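PDB 2OA9: R.MvaI from Kocuria varians, which is a monomeric restriction endonuclease of the MvaI/BcnI family that recognizes its DNA target asymmetrically and probably cuts it with the help of metal ions. Local coordinates for residues A[124-127]-A[128-131]. Residues are numbered along the deposited sequence; the frame is centred on the assembly and turned at random.
With CD (cadmium ion), chain G.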
loop_
_atom_site.group_PDB
_atom_site.type_symbol
_atom_site.label_atom_id
_atom_site.label_comp_id
_atom_site.label_asym_id
_atom_site.label_seq_id
_atom_site.Cartn_x
_atom_site.Cartn_y
_atom_site.Cartn_z
ATOM N N ASP A 124 -12.919 -3.744 -12.522
ATOM C CA ASP A 124 -14.116 -4.484 -12.131
ATOM C C ASP A 124 -13.707 -5.811 -11.494
ATOM O O ASP A 124 -12.845 -6.533 -11.999
ATOM C CB ASP A 124 -15.137 -4.680 -13.296
ATOM C CG ASP A 124 -16.468 -5.135 -12.824
ATOM O OD1 ASP A 124 -17.147 -4.375 -12.077
ATOM O OD2 ASP A 124 -16.919 -6.274 -13.095
ATOM N N ILE A 125 -14.356 -6.162 -10.394
ATOM C CA ILE A 125 -14.078 -7.426 -9.740
ATOM C C ILE A 125 -14.998 -8.505 -10.300
ATOM O O ILE A 125 -16.203 -8.446 -10.160
ATOM C CB ILE A 125 -14.204 -7.336 -8.185
ATOM C CG1 ILE A 125 -13.525 -6.105 -7.593
ATOM C CG2 ILE A 125 -13.634 -8.609 -7.565
ATOM C CD1 ILE A 125 -11.986 -5.994 -7.768
ATOM N N ASP A 126 -14.402 -9.512 -10.928
ATOM C CA ASP A 126 -15.124 -10.673 -11.428
ATOM C C ASP A 126 -15.095 -11.719 -10.313
ATOM O O ASP A 126 -14.288 -12.619 -10.344
ATOM C CB ASP A 126 -14.433 -11.155 -12.707
ATOM C CG ASP A 126 -15.172 -12.224 -13.419
ATOM O OD1 ASP A 126 -16.121 -12.841 -12.818
ATOM O OD2 ASP A 126 -14.839 -12.510 -14.584
ATOM N N TRP A 127 -15.999 -11.583 -9.358
ATOM C CA TRP A 127 -15.960 -12.411 -8.151
ATOM C C TRP A 127 -16.110 -13.912 -8.453
ATOM O O TRP A 127 -15.473 -14.752 -7.812
ATOM C CB TRP A 127 -17.049 -11.966 -7.155
ATOM C CG TRP A 127 -16.815 -10.613 -6.522
ATOM C CD1 TRP A 127 -17.375 -9.409 -6.899
ATOM C CD2 TRP A 127 -15.977 -10.318 -5.391
ATOM N NE1 TRP A 127 -16.907 -8.408 -6.086
ATOM C CE2 TRP A 127 -16.069 -8.938 -5.142
ATOM C CE3 TRP A 127 -15.172 -11.091 -4.541
ATOM C CZ2 TRP A 127 -15.344 -8.313 -4.131
ATOM C CZ3 TRP A 127 -14.478 -10.458 -3.531
ATOM C CH2 TRP A 127 -14.581 -9.106 -3.330
ATOM N N GLU A 128 -16.950 -14.245 -9.424
ATOM C CA GLU A 128 -17.212 -15.650 -9.749
ATOM C C GLU A 128 -16.001 -16.336 -10.364
ATOM O O GLU A 128 -15.730 -17.491 -10.090
ATOM C CB GLU A 128 -18.414 -15.785 -10.680
ATOM C CG GLU A 128 -18.793 -17.233 -11.022
ATOM C CD GLU A 128 -19.263 -18.071 -9.834
ATOM O OE1 GLU A 128 -19.613 -17.501 -8.764
ATOM O OE2 GLU A 128 -19.312 -19.320 -9.979
ATOM N N SER A 129 -15.264 -15.622 -11.203
ATOM C CA SER A 129 -14.042 -16.163 -11.781
ATOM C C SER A 129 -12.816 -15.898 -10.895
ATOM O O SER A 129 -11.736 -16.368 -11.205
ATOM C CB SER A 129 -13.836 -15.615 -13.193
ATOM O OG SER A 129 -14.936 -16.044 -13.997
ATOM N N GLN A 130 -13.003 -15.175 -9.798
ATOM C CA GLN A 130 -11.909 -14.818 -8.899
ATOM C C GLN A 130 -10.783 -14.138 -9.637
ATOM O O GLN A 130 -9.622 -14.508 -9.493
ATOM C CB GLN A 130 -11.365 -16.058 -8.174
ATOM C CG GLN A 130 -12.390 -16.899 -7.505
ATOM C CD GLN A 130 -12.359 -16.738 -6.027
ATOM O OE1 GLN A 130 -11.741 -17.546 -5.320
ATOM N NE2 GLN A 130 -13.017 -15.691 -5.533
ATOM N N VAL A 131 -11.129 -13.145 -10.457
ATOM C CA VAL A 131 -10.113 -12.287 -11.071
ATOM C C VAL A 131 -10.540 -10.819 -10.957
ATOM O O VAL A 131 -11.694 -10.502 -10.834
ATOM C CB VAL A 131 -9.820 -12.645 -12.543
ATOM C CG1 VAL A 131 -9.498 -14.154 -12.670
ATOM C CG2 VAL A 131 -10.975 -12.252 -13.432
HETATM CD CD CD G . -19.100 -5.556 -11.899
HETATM O O HOH W 1 -18.303 -6.899 -10.300
HETATM O O HOH W 2 -18.412 -12.416 -11.468
HETATM O O HOH W 3 -17.338 -14.885 -14.221
#
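D126 and V131 pair across a tight beta hairpin that joins strand 119-126 to strand 131-138. The turn W127-Q130 ends in a G1 beta bulge: Q130 and V131 both face D126, and Q130 has positive phi (54°).

Backbone bonds close the hairpin. D126 and V131 form an antiparallel hydrogen-bonded pair. D126 N donates to V131 O at 2.9 Å, and V131 N returns a bond to D126 O at 3.2 Å. Inside the turn, Q130 N makes a weak bond to W127 O. Q130 bends its side chain back, and NE2 reaches the same W127 O weakly at 3.5 Å.

The D126 carboxylate ties the turn together from one flank. Its CG lies anti to the backbone N (chi1 -172°), which carries OD1 toward the amide of S129; the bond from S129 N is weak, 3.3 Å. One water links OD1 to E128 N. A second links OD1 to S129 OG. OD2 forms a salt bridge with R133 on the outgoing strand. With an alanine in place of D126, R133 would probably lose its carboxylate mate here and the S129 amide this acceptor.

Across the turn the nonpolar contact is small: D126 CB meets V131 CG2 at 3.7 Å on their shared face of the sheet. Within 124-127, I125 CG2 sits over the centre of the W127 ring, 3.4 Å above its plane. I125 and W127 both pack on helix 195-204, where W127 NE1 is hydrogen-bonded to E203 OE2.

D124 and I125 belong to a calcium site known for this protein. Here D124 holds cadmium through both carboxylate oxygens, and a cadmium-bound water donates to I125 O at 2.6 Å.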